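Local coordinates for uncharacterized protein (Enterococcus faecalis, PDB 3CLQ) that is of unknown function but belongs to the AllG family and may act as a subunit of an oxamate carbamoyltransferase, at residues Gly160-Asp165 against Val210-Ser215; Ser132-Lys137 against Phe223-Ser228; Gln23-Leu28 against Lys119-Gly124; Pro39-Thr44 against Thr109-Tyr114. All coordinates share one frame; numbering follows the deposited sequence.

The four contacts illustrate how distant parts of one chain are joined by quite different chemistry. Interactions 1 and 2 lie on the same side of the molecule, centres about 18 Å apart and nearest atoms about 5 Å; both join helix 216-226 or the loop before it to earlier parts of the chain, and both touch the second subunit. Interaction 4 touches interaction 1 directly, since the Tyr114 ring packs on Gly160 and Pro161 (Tyr114 CE2 to Gly160 C 3.7 Å). Interaction 3, the strand pairing, stands off from the others, its centre 23 to 28 Å from theirs, yet strand 114-120 runs from the end of interaction 4 into it.

Interaction 1: Gly160-Asp165 against Val210-Ser215; sequences GPLLHD and VQTDFS
Phe214, in the loop between helices 195-210 and 216-226, lays one face of its ring against Leu162 of helix 146-168. Its CG stands opposite the carbonyl carbon (chi1 -72°), which carries the ring toward the helix. The main apolar interaction is a CH-pi contact: Leu162 CB stands 4.0 Å from the ring centroid and only 8° off the normal. On the same side, just past the rim, Leu162 N comes within 3.4 Å of Phe214 CZ, so the ring rests on the helix backbone as well. Pro161 CB completes the apolar set at the ring edge, 3.7 Å from Phe214 CZ. The polar side chains add van der Waals contacts. Asp165 OD1 sits at the edge of the ring, 3.9 Å from Phe214 CE2, its carboxylate turned 64° from the ring plane, while Asp165 CB packs against Thr212 OG1 at 3.4 Å. Leu162 also touches Leu219 and Val222 of helix 216-226, and Phe214 O receives a hydrogen bond from Arg216 of the second subunit. With no hydrogen bond between the two segments, cohesion here probably comes mainly from dispersion and ring-face packing, perhaps with a slight electrostatic gain where the carboxylate oxygen meets the electropositive ring edge.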
loop_
_atom_site.group_PDB
_atom_site.type_symbol
_atom_site.label_atom_id
_atom_site.label_comp_id
_atom_site.label_asym_id
_atom_site.label_seq_id
_atom_site.Cartn_x
_atom_site.Cartn_y
_atom_site.Cartn_z
ATOM N N GLY B 160 17.920 14.135 10.264
ATOM C CA GLY B 160 17.209 14.621 11.449
ATOM C C GLY B 160 16.673 16.044 11.389
ATOM O O GLY B 160 15.464 16.254 11.480
ATOM N N PRO B 161 17.574 17.034 11.269
ATOM C CA PRO B 161 17.204 18.437 11.110
ATOM C C PRO B 161 16.206 18.662 9.977
ATOM O O PRO B 161 15.228 19.400 10.132
ATOM C CB PRO B 161 18.537 19.095 10.779
ATOM C CG PRO B 161 19.538 18.261 11.498
ATOM C CD PRO B 161 19.038 16.861 11.312
ATOM N N LEU B 162 16.443 18.008 8.850
ATOM C CA LEU B 162 15.509 18.062 7.737
ATOM C C LEU B 162 14.118 17.663 8.221
ATOM O O LEU B 162 13.142 18.353 7.945
ATOM C CB LEU B 162 15.970 17.146 6.614
ATOM C CG LEU B 162 15.385 17.345 5.203
ATOM C CD1 LEU B 162 15.802 16.212 4.281
ATOM C CD2 LEU B 162 13.879 17.438 5.211
ATOM N N LEU B 163 14.019 16.563 8.951
ATOM C CA LEU B 163 12.707 16.098 9.363
ATOM C C LEU B 163 12.039 17.083 10.286
ATOM O O LEU B 163 10.873 17.403 10.110
ATOM C CB LEU B 163 12.770 14.733 10.034
ATOM C CG LEU B 163 12.365 13.599 9.099
ATOM C CD1 LEU B 163 11.829 14.231 7.861
ATOM C CD2 LEU B 163 13.541 12.685 8.762
ATOM N N HIS B 164 12.789 17.562 11.264
ATOM C CA HIS B 164 12.304 18.527 12.245
ATOM C C HIS B 164 11.757 19.767 11.560
ATOM O O HIS B 164 10.669 20.235 11.895
ATOM C CB HIS B 164 13.461 18.927 13.158
ATOM C CG HIS B 164 13.191 20.123 14.017
ATOM N ND1 HIS B 164 12.625 20.029 15.274
ATOM C CD2 HIS B 164 13.473 21.435 13.832
ATOM C CE1 HIS B 164 12.552 21.233 15.818
ATOM N NE2 HIS B 164 13.053 22.104 14.960
ATOM N N ASP B 165 12.529 20.295 10.608
ATOM C CA ASP B 165 12.136 21.481 9.872
ATOM C C ASP B 165 10.868 21.214 9.039
ATOM O O ASP B 165 9.928 22.010 9.028
ATOM C CB ASP B 165 13.300 21.978 9.009
ATOM C CG ASP B 165 14.458 22.542 9.850
ATOM O OD1 ASP B 165 15.350 23.214 9.269
ATOM O OD2 ASP B 165 14.481 22.327 11.096
ATOM N N VAL B 210 10.080 19.577 0.989
ATOM C CA VAL B 210 10.404 20.484 -0.083
ATOM C C VAL B 210 10.328 21.965 0.343
ATOM O O VAL B 210 10.954 22.824 -0.269
ATOM C CB VAL B 210 9.516 20.184 -1.282
ATOM C CG1 VAL B 210 9.572 21.294 -2.298
ATOM C CG2 VAL B 210 9.938 18.854 -1.888
ATOM N N GLN B 211 9.586 22.251 1.412
ATOM C CA GLN B 211 9.385 23.625 1.862
ATOM C C GLN B 211 10.542 24.098 2.748
ATOM O O GLN B 211 10.541 25.195 3.309
ATOM C CB GLN B 211 8.069 23.734 2.617
ATOM C CG GLN B 211 6.892 23.987 1.714
ATOM C CD GLN B 211 5.587 23.983 2.465
ATOM O OE1 GLN B 211 4.889 22.971 2.495
ATOM N NE2 GLN B 211 5.254 25.102 3.096
ATOM N N THR B 212 11.543 23.243 2.822
ATOM C CA THR B 212 12.606 23.351 3.781
ATOM C C THR B 212 13.767 24.078 3.115
ATOM O O THR B 212 13.727 24.347 1.911
ATOM C CB THR B 212 12.991 21.941 4.210
ATOM O OG1 THR B 212 13.068 21.875 5.630
ATOM C CG2 THR B 212 14.278 21.500 3.569
ATOM N N ASP B 213 14.792 24.419 3.876
ATOM C CA ASP B 213 15.885 25.139 3.276
ATOM C C ASP B 213 17.028 24.250 2.862
ATOM O O ASP B 213 18.055 24.738 2.410
ATOM C CB ASP B 213 16.352 26.291 4.174
ATOM C CG ASP B 213 15.403 27.495 4.102
ATOM O OD1 ASP B 213 15.633 28.482 4.861
ATOM O OD2 ASP B 213 14.427 27.436 3.283
ATOM N N PHE B 214 16.849 22.946 2.999
ATOM C CA PHE B 214 17.839 21.994 2.503
ATOM C C PHE B 214 17.961 22.040 0.965
ATOM O O PHE B 214 16.998 22.350 0.258
ATOM C CB PHE B 214 17.556 20.588 3.048
ATOM C CG PHE B 214 17.861 20.446 4.521
ATOM C CD1 PHE B 214 19.008 19.795 4.947
ATOM C CD2 PHE B 214 17.028 21.009 5.476
ATOM C CE1 PHE B 214 19.308 19.690 6.315
ATOM C CE2 PHE B 214 17.320 20.912 6.833
ATOM C CZ PHE B 214 18.457 20.251 7.257
ATOM N N SER B 215 19.167 21.781 0.470
ATOM C CA SER B 215 19.458 21.856 -0.951
ATOM C C SER B 215 18.804 20.712 -1.732
ATOM O O SER B 215 18.557 19.674 -1.163
ATOM C CB SER B 215 20.962 21.770 -1.143
ATOM O OG SER B 215 21.247 21.385 -2.481
#

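Interaction 2: Ser132-Lys137 against Phe223-Ser228; sequences SEQLAK and FEFLGS
Gln134 and Phe225 form the dense part of this contact, where the loop after strand 126-130 meets the last turn of helix 216-226. Gln134 CG lies over one face of the Phe225 ring in a CH-pi contact, 3.9 Å from the centroid and 28° off the normal. The ring gets there because Phe225 CG is anti to the backbone N (chi1 178°), which swings it out from the helix. Ser132 O approaches at the ring's edge, 3.7 Å from Phe225 CZ, and Trp154 and Leu159 of helix 146-168 pack on the same residue, burying it. Toward solvent the fit slackens. Ser228 OG packs on Gln134 CB at 3.4 Å, but the exposed Leu135 grazes the same hydroxyl with CD2 at no less than 4.2 Å. That hydroxyl is already engaged: Ser228 OG donates to Phe225 O over 2.7 Å, and Ser228 N reaches the same oxygen from the same face of its carbonyl plane. Two bonds from one serine therefore grip a carbonyl at the helix C-terminus, closing off the chain just where Gly227 leaves helical geometry. The chemistry implies a junction held chiefly by an aromatic face under an aliphatic stem, while the hydrogen bonds stay within 223-228, between Ser228 and the last helical turn.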
loop_
_atom_site.group_PDB
_atom_site.type_symbol
_atom_site.label_atom_id
_atom_site.label_comp_id
_atom_site.label_asym_id
_atom_site.label_seq_id
_atom_site.Cartn_x
_atom_site.Cartn_y
_atom_site.Cartn_z
ATOM N N SER B 132 14.456 4.561 11.933
ATOM C CA SER B 132 15.132 3.499 11.229
ATOM C C SER B 132 16.395 4.041 10.569
ATOM O O SER B 132 16.343 4.954 9.744
ATOM C CB SER B 132 14.200 2.913 10.165
ATOM O OG SER B 132 14.923 2.231 9.155
ATOM N N GLU B 133 17.538 3.500 10.954
ATOM C CA GLU B 133 18.698 3.547 10.079
ATOM C C GLU B 133 18.172 2.618 9.021
ATOM O O GLU B 133 17.168 1.949 9.276
ATOM C CB GLU B 133 19.868 2.947 10.814
ATOM C CG GLU B 133 19.899 3.398 12.259
ATOM C CD GLU B 133 20.748 2.501 13.135
ATOM O OE1 GLU B 133 20.147 1.723 13.916
ATOM O OE2 GLU B 133 22.006 2.573 13.043
ATOM N N GLN B 134 18.712 2.554 7.819
ATOM C CA GLN B 134 17.865 1.815 6.858
ATOM C C GLN B 134 18.466 0.537 6.303
ATOM O O GLN B 134 17.807 -0.195 5.573
ATOM C CB GLN B 134 17.326 2.731 5.747
ATOM C CG GLN B 134 16.145 3.613 6.164
ATOM C CD GLN B 134 14.773 3.038 5.747
ATOM O OE1 GLN B 134 14.328 3.191 4.600
ATOM N NE2 GLN B 134 14.109 2.371 6.684
ATOM N N LEU B 135 19.715 0.262 6.655
ATOM C CA LEU B 135 20.415 -0.877 6.071
ATOM C C LEU B 135 20.268 -2.168 6.903
ATOM O O LEU B 135 19.509 -2.205 7.887
ATOM C CB LEU B 135 21.899 -0.526 5.814
ATOM C CG LEU B 135 22.293 0.038 4.430
ATOM C CD1 LEU B 135 22.479 -1.079 3.363
ATOM C CD2 LEU B 135 21.324 1.132 3.924
ATOM N N ALA B 136 20.970 -3.221 6.471
ATOM C CA ALA B 136 21.076 -4.463 7.227
ATOM C C ALA B 136 22.254 -4.378 8.221
ATOM O O ALA B 136 22.166 -4.898 9.337
ATOM C CB ALA B 136 21.231 -5.640 6.296
ATOM N N LYS B 137 23.347 -3.720 7.826
ATOM C CA LYS B 137 24.459 -3.460 8.758
ATOM C C LYS B 137 24.100 -2.217 9.578
ATOM O O LYS B 137 24.288 -1.080 9.134
ATOM C CB LYS B 137 25.797 -3.267 8.024
ATOM C CG LYS B 137 27.015 -3.571 8.893
ATOM C CD LYS B 137 28.177 -2.564 8.710
ATOM C CE LYS B 137 29.290 -3.061 7.752
ATOM N NZ LYS B 137 28.938 -2.957 6.295
ATOM N N PHE B 223 16.068 10.896 -0.327
ATOM C CA PHE B 223 15.143 9.971 -0.965
ATOM C C PHE B 223 15.828 8.637 -1.186
ATOM O O PHE B 223 15.213 7.585 -1.038
ATOM C CB PHE B 223 14.663 10.484 -2.316
ATOM C CG PHE B 223 13.897 11.761 -2.243
ATOM C CD1 PHE B 223 12.797 11.880 -1.392
ATOM C CD2 PHE B 223 14.263 12.843 -3.041
ATOM C CE1 PHE B 223 12.084 13.061 -1.325
ATOM C CE2 PHE B 223 13.544 14.034 -2.994
ATOM C CZ PHE B 223 12.461 14.155 -2.134
ATOM N N GLU B 224 17.101 8.683 -1.560
ATOM C CA GLU B 224 17.841 7.461 -1.794
ATOM C C GLU B 224 17.794 6.633 -0.522
ATOM O O GLU B 224 17.591 5.420 -0.565
ATOM C CB GLU B 224 19.273 7.799 -2.117
ATOM C CG GLU B 224 19.950 6.923 -3.149
ATOM C CD GLU B 224 21.028 7.722 -3.921
ATOM O OE1 GLU B 224 20.715 8.120 -5.076
ATOM O OE2 GLU B 224 22.140 7.984 -3.365
ATOM N N PHE B 225 17.968 7.307 0.608
ATOM C CA PHE B 225 17.931 6.687 1.919
ATOM C C PHE B 225 16.526 6.144 2.281
ATOM O O PHE B 225 16.376 5.026 2.807
ATOM C CB PHE B 225 18.411 7.714 2.952
ATOM C CG PHE B 225 18.382 7.227 4.376
ATOM C CD1 PHE B 225 19.501 6.614 4.941
ATOM C CD2 PHE B 225 17.262 7.412 5.163
ATOM C CE1 PHE B 225 19.499 6.178 6.272
ATOM C CE2 PHE B 225 17.245 6.967 6.486
ATOM C CZ PHE B 225 18.363 6.353 7.040
ATOM N N LEU B 226 15.494 6.922 1.977
ATOM C CA LEU B 226 14.160 6.549 2.389
ATOM C C LEU B 226 13.601 5.341 1.636
ATOM O O LEU B 226 12.783 4.606 2.182
ATOM C CB LEU B 226 13.213 7.752 2.360
ATOM C CG LEU B 226 13.447 8.872 3.408
ATOM C CD1 LEU B 226 12.625 10.101 3.032
ATOM C CD2 LEU B 226 13.163 8.458 4.881
ATOM N N GLY B 227 14.053 5.099 0.411
ATOM C CA GLY B 227 13.623 3.905 -0.304
ATOM C C GLY B 227 14.683 2.808 -0.369
ATOM O O GLY B 227 14.605 1.900 -1.203
ATOM N N SER B 228 15.693 2.879 0.489
ATOM C CA SER B 228 16.704 1.837 0.481
ATOM C C SER B 228 16.170 0.618 1.237
ATOM O O SER B 228 16.686 -0.494 1.143
ATOM C CB SER B 228 18.016 2.348 1.088
ATOM O OG SER B 228 17.801 2.804 2.411
#

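Interaction 3: Gln23-Leu28 against Lys119-Gly124; sequences QSKPIL and KNETYG
The Tyr123 ring meets Ser24 at its edge, where Ser24 OG lies near the ring plane, 3.5 Å from Tyr123 CD2. Asn120 ND2 is also in plane at the edge, while Thr122 CG2 sits above one face, displaced toward the rim. The other flat group, the Asn120 amide, leaves opposite its own backbone N (chi1 -161°), which puts it beside Ser24 and Lys25. Its ND2 donates to Ser24 OG at 2.9 Å, close to the amide plane, and donates also to Asn125. Its OD1 takes Lys25 N at 3.0 Å on one face and Thr122 N on the opposite face, neither on a lone pair. Gripped at both ends, the amide is held against rotation. The bond from Thr122 N to Asn120 OD1 makes an Asx turn, which carries the chain off the end of strand 114-120.

That strand runs antiparallel to strand 26-33, the two being the central strands of a four-stranded sheet. Ile27 and Lys119 are a hydrogen-bonded pair, joined by Ile27 N to Lys119 O and Lys119 N to Ile27 O, each 2.9 Å; Pro26 and Asn120 form the adjacent non-hydrogen-bonded pair. Glu121 N still donates to Lys25 O, and Thr122 OG1 donates to Gln23 O over 2.8 Å. On the side of Ile27, Glu121 extends alongside Lys25, and Lys25 NZ makes a salt bridge with Glu121 OE1 at 3.1 Å, weak as a hydrogen bond, and a long, weak ion pair with Asp175; Ile27 CG1 packs on Glu121 CB at 3.7 Å. On the side of Pro26, helix 234-247 covers Ser24 and Asn120.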
loop_
_atom_site.group_PDB
_atom_site.type_symbol
_atom_site.label_atom_id
_atom_site.label_comp_id
_atom_site.label_asym_id
_atom_site.label_seq_id
_atom_site.Cartn_x
_atom_site.Cartn_y
_atom_site.Cartn_z
ATOM N N GLN B 23 -9.767 4.654 21.526
ATOM C CA GLN B 23 -10.034 6.037 21.140
ATOM C C GLN B 23 -8.825 6.977 21.114
ATOM O O GLN B 23 -8.950 8.116 20.673
ATOM C CB GLN B 23 -11.111 6.622 22.032
ATOM C CG GLN B 23 -12.381 5.851 21.945
ATOM C CD GLN B 23 -13.494 6.479 22.747
ATOM O OE1 GLN B 23 -14.663 6.167 22.537
ATOM N NE2 GLN B 23 -13.143 7.366 23.668
ATOM N N SER B 24 -7.677 6.539 21.624
ATOM C CA SER B 24 -6.470 7.319 21.447
ATOM C C SER B 24 -6.277 7.608 19.982
ATOM O O SER B 24 -6.642 6.803 19.130
ATOM C CB SER B 24 -5.266 6.568 21.938
ATOM O OG SER B 24 -5.300 6.506 23.337
ATOM N N LYS B 25 -5.687 8.758 19.690
ATOM C CA LYS B 25 -5.441 9.138 18.329
ATOM C C LYS B 25 -4.064 9.764 18.252
ATOM O O LYS B 25 -3.915 10.973 18.319
ATOM C CB LYS B 25 -6.524 10.100 17.854
ATOM C CG LYS B 25 -7.079 9.761 16.491
ATOM C CD LYS B 25 -8.593 10.050 16.384
ATOM C CE LYS B 25 -8.888 11.487 16.030
ATOM N NZ LYS B 25 -8.104 11.997 14.852
ATOM N N PRO B 26 -3.047 8.920 18.098
ATOM C CA PRO B 26 -1.635 9.296 18.007
ATOM C C PRO B 26 -1.338 10.139 16.769
ATOM O O PRO B 26 -1.559 9.673 15.633
ATOM C CB PRO B 26 -0.927 7.956 17.862
ATOM C CG PRO B 26 -1.921 6.940 18.292
ATOM C CD PRO B 26 -3.248 7.471 17.965
ATOM N N ILE B 27 -0.840 11.356 16.988
ATOM C CA ILE B 27 -0.471 12.273 15.906
ATOM C C ILE B 27 1.037 12.504 15.853
ATOM O O ILE B 27 1.668 12.863 16.854
ATOM C CB ILE B 27 -1.173 13.642 16.050
ATOM C CG1 ILE B 27 -2.692 13.454 16.225
ATOM C CG2 ILE B 27 -0.859 14.556 14.843
ATOM C CD1 ILE B 27 -3.389 12.744 15.066
ATOM N N LEU B 28 1.626 12.284 14.686
ATOM C CA LEU B 28 3.041 12.546 14.554
ATOM C C LEU B 28 3.158 14.032 14.423
ATOM O O LEU B 28 2.674 14.596 13.421
ATOM C CB LEU B 28 3.604 11.877 13.313
ATOM C CG LEU B 28 5.041 12.295 13.016
ATOM C CD1 LEU B 28 5.958 12.068 14.229
ATOM C CD2 LEU B 28 5.537 11.509 11.847
ATOM N N LYS B 119 2.002 12.548 19.688
ATOM C CA LYS B 119 1.229 13.098 20.786
ATOM C C LYS B 119 -0.179 12.586 20.670
ATOM O O LYS B 119 -0.714 12.546 19.583
ATOM C CB LYS B 119 1.240 14.623 20.711
ATOM C CG LYS B 119 0.718 15.346 21.928
ATOM C CD LYS B 119 1.013 16.849 21.797
ATOM C CE LYS B 119 -0.246 17.727 22.004
ATOM N NZ LYS B 119 -1.216 17.600 20.845
ATOM N N ASN B 120 -0.780 12.178 21.780
ATOM C CA ASN B 120 -2.144 11.686 21.735
ATOM C C ASN B 120 -3.184 12.810 21.611
ATOM O O ASN B 120 -3.385 13.585 22.548
ATOM C CB ASN B 120 -2.426 10.857 22.972
ATOM C CG ASN B 120 -3.632 9.956 22.801
ATOM O OD1 ASN B 120 -4.525 10.227 21.987
ATOM N ND2 ASN B 120 -3.669 8.870 23.577
ATOM N N GLU B 121 -3.866 12.878 20.469
ATOM C CA GLU B 121 -4.858 13.933 20.236
ATOM C C GLU B 121 -6.038 13.821 21.204
ATOM O O GLU B 121 -6.705 14.816 21.505
ATOM C CB GLU B 121 -5.366 13.919 18.791
ATOM C CG GLU B 121 -6.241 15.110 18.410
ATOM C CD GLU B 121 -6.859 15.003 16.995
ATOM O OE1 GLU B 121 -7.958 14.405 16.833
ATOM O OE2 GLU B 121 -6.261 15.536 16.035
ATOM N N THR B 122 -6.307 12.618 21.696
ATOM C CA THR B 122 -7.456 12.445 22.559
ATOM C C THR B 122 -7.083 12.682 24.021
ATOM O O THR B 122 -7.811 13.362 24.750
ATOM C CB THR B 122 -8.060 11.041 22.391
ATOM O OG1 THR B 122 -8.286 10.787 21.011
ATOM C CG2 THR B 122 -9.386 10.917 23.133
ATOM N N TYR B 123 -5.945 12.136 24.439
ATOM C CA TYR B 123 -5.633 12.000 25.866
ATOM C C TYR B 123 -4.393 12.812 26.255
ATOM O O TYR B 123 -4.043 12.951 27.440
ATOM C CB TYR B 123 -5.518 10.505 26.246
ATOM C CG TYR B 123 -6.873 9.816 26.168
ATOM C CD1 TYR B 123 -7.902 10.221 27.025
ATOM C CD2 TYR B 123 -7.152 8.805 25.220
ATOM C CE1 TYR B 123 -9.173 9.655 26.969
ATOM C CE2 TYR B 123 -8.443 8.214 25.151
ATOM C CZ TYR B 123 -9.457 8.666 26.041
ATOM O OH TYR B 123 -10.754 8.167 26.071
ATOM N N GLY B 124 -3.731 13.337 25.234
ATOM C CA GLY B 124 -2.692 14.315 25.429
ATOM C C GLY B 124 -1.368 13.838 25.960
ATOM O O GLY B 124 -0.558 14.655 26.414
#

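Interaction 4: Pro39-Thr44 against Thr109-Tyr114; sequences PDMTET and TSPNMY
Met41, a selenomethionine in this crystal, sets its terminal CE over one face of the Pro111 ring, toward its N and CD: CE is 3.5 Å from Pro111 N and 3.8 Å from Pro111 CD. The same methyl also skims the backbone leading into the proline, at 3.9 Å from Ser110 C. The outer corner of the ring, CG, meets two backbone oxygens: Pro111 CG lies 3.5 Å from Thr42 O and 3.8 Å from Glu43 O. These are van der Waals contacts, and no hydrogen bond passes between the two segments. The Met41 chain begins with CG anti to the backbone N (chi1 -154°) and then bends at chi2 (75°), which brings the methyl round to the proline.

Pro111 occupies the second position of a type I beta turn running from Ser110 to Met113, closed by Met113 N donating to Ser110 O at 2.9 Å. Proline suits this place, since its restricted phi matches what the turn demands and its missing N-H is not called upon. The turn leads straight into strand 114-120, and the facing loop lies between helix 34-37 and strand 45-48.

Farther out, helix 34-37 lies behind the pair: Ile35 touches both Met41 and Pro111 and is tied by a backbone hydrogen bond to Pro111, as Ala34 is to Met113. Within the turn, the Asn112 amide is fixed at both ends, its ND2 bonding to Glu73 and its OD1 to Lys33. In the facing loop Thr42 OG1 pairs with Thr45 OG1 and takes a weak bond from Thr44 N, 3.4 Å long.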
loop_
_atom_site.group_PDB
_atom_site.type_symbol
_atom_site.label_atom_id
_atom_site.label_comp_id
_atom_site.label_asym_id
_atom_site.label_seq_id
_atom_site.Cartn_x
_atom_site.Cartn_y
_atom_site.Cartn_z
ATOM N N PRO B 39 11.429 12.778 28.539
ATOM C CA PRO B 39 11.393 12.933 30.003
ATOM C C PRO B 39 12.640 12.353 30.674
ATOM O O PRO B 39 13.113 11.291 30.266
ATOM C CB PRO B 39 10.155 12.115 30.428
ATOM C CG PRO B 39 9.490 11.651 29.178
ATOM C CD PRO B 39 10.490 11.739 28.072
ATOM N N ASP B 40 13.153 13.057 31.685
ATOM C CA ASP B 40 14.288 12.611 32.514
ATOM C C ASP B 40 15.503 12.162 31.711
ATOM O O ASP B 40 16.102 11.139 31.999
ATOM C CB ASP B 40 13.864 11.491 33.472
ATOM C CG ASP B 40 12.483 11.709 34.053
ATOM O OD1 ASP B 40 11.544 10.959 33.666
ATOM O OD2 ASP B 40 12.340 12.634 34.884
HETATM N N MSE B 41 15.868 12.930 30.701
HETATM C CA MSE B 41 17.086 12.655 29.962
HETATM C C MSE B 41 18.296 13.393 30.554
HETATM O O MSE B 41 18.191 14.528 31.013
HETATM C CB MSE B 41 16.903 13.082 28.512
HETATM C CG MSE B 41 17.779 12.332 27.544
HETATM SE SE MSE B 41 17.109 10.531 27.272
HETATM C CE MSE B 41 18.294 9.951 25.823
ATOM N N THR B 42 19.450 12.749 30.540
ATOM C CA THR B 42 20.685 13.453 30.824
ATOM C C THR B 42 21.673 13.035 29.743
ATOM O O THR B 42 21.408 12.085 29.002
ATOM C CB THR B 42 21.222 13.115 32.220
ATOM O OG1 THR B 42 21.815 11.816 32.198
ATOM C CG2 THR B 42 20.097 13.147 33.248
ATOM N N GLU B 43 22.805 13.725 29.643
ATOM C CA GLU B 43 23.741 13.444 28.553
ATOM C C GLU B 43 24.471 12.116 28.726
ATOM O O GLU B 43 25.088 11.608 27.792
ATOM C CB GLU B 43 24.742 14.585 28.370
ATOM C CG GLU B 43 25.343 14.607 26.958
ATOM C CD GLU B 43 25.767 16.002 26.510
ATOM O OE1 GLU B 43 26.607 16.639 27.209
ATOM O OE2 GLU B 43 25.257 16.449 25.449
ATOM N N THR B 44 24.395 11.565 29.930
ATOM C CA THR B 44 25.053 10.309 30.247
ATOM C C THR B 44 23.995 9.220 30.447
ATOM O O THR B 44 24.185 8.282 31.221
ATOM C CB THR B 44 25.952 10.442 31.508
ATOM O OG1 THR B 44 25.142 10.594 32.679
ATOM C CG2 THR B 44 26.873 11.652 31.386
ATOM N N THR B 109 19.046 4.087 22.438
ATOM C CA THR B 109 18.665 5.439 22.072
ATOM C C THR B 109 19.410 6.408 22.976
ATOM O O THR B 109 19.248 6.367 24.194
ATOM C CB THR B 109 17.144 5.588 22.189
ATOM O OG1 THR B 109 16.546 4.553 21.419
ATOM C CG2 THR B 109 16.662 6.915 21.679
ATOM N N SER B 110 20.253 7.243 22.377
ATOM C CA SER B 110 21.114 8.119 23.139
ATOM C C SER B 110 20.767 9.560 22.851
ATOM O O SER B 110 20.213 9.843 21.809
ATOM C CB SER B 110 22.565 7.854 22.771
ATOM O OG SER B 110 22.921 8.525 21.579
ATOM N N PRO B 111 21.108 10.479 23.763
ATOM C CA PRO B 111 20.693 11.882 23.716
ATOM C C PRO B 111 20.685 12.538 22.340
ATOM O O PRO B 111 19.784 13.343 22.068
ATOM C CB PRO B 111 21.709 12.564 24.604
ATOM C CG PRO B 111 22.029 11.539 25.623
ATOM C CD PRO B 111 21.950 10.206 24.940
ATOM N N ASN B 112 21.650 12.207 21.477
ATOM C CA ASN B 112 21.752 12.875 20.162
ATOM C C ASN B 112 21.147 12.163 18.947
ATOM O O ASN B 112 21.280 12.631 17.812
ATOM C CB ASN B 112 23.185 13.303 19.885
ATOM C CG ASN B 112 23.633 14.372 20.824
ATOM O OD1 ASN B 112 23.125 15.491 20.782
ATOM N ND2 ASN B 112 24.558 14.037 21.705
HETATM N N MSE B 113 20.473 11.044 19.180
HETATM C CA MSE B 113 19.671 10.458 18.128
HETATM C C MSE B 113 18.384 11.246 18.006
HETATM O O MSE B 113 17.898 11.793 18.996
HETATM C CB MSE B 113 19.375 9.000 18.422
HETATM C CG MSE B 113 20.599 8.157 18.273
HETATM SE SE MSE B 113 20.347 6.359 18.955
HETATM C CE MSE B 113 22.092 6.184 19.797
ATOM N N TYR B 114 17.847 11.319 16.791
ATOM C CA TYR B 114 16.564 11.959 16.583
ATOM C C TYR B 114 15.459 10.963 16.868
ATOM O O TYR B 114 15.614 9.777 16.581
ATOM C CB TYR B 114 16.467 12.501 15.164
ATOM C CG TYR B 114 16.942 13.907 15.094
ATOM C CD1 TYR B 114 18.306 14.196 15.078
ATOM C CD2 TYR B 114 16.041 14.961 15.103
ATOM C CE1 TYR B 114 18.764 15.526 15.057
ATOM C CE2 TYR B 114 16.480 16.282 15.070
ATOM C CZ TYR B 114 17.841 16.553 15.056
ATOM O OH TYR B 114 18.275 17.846 15.037
#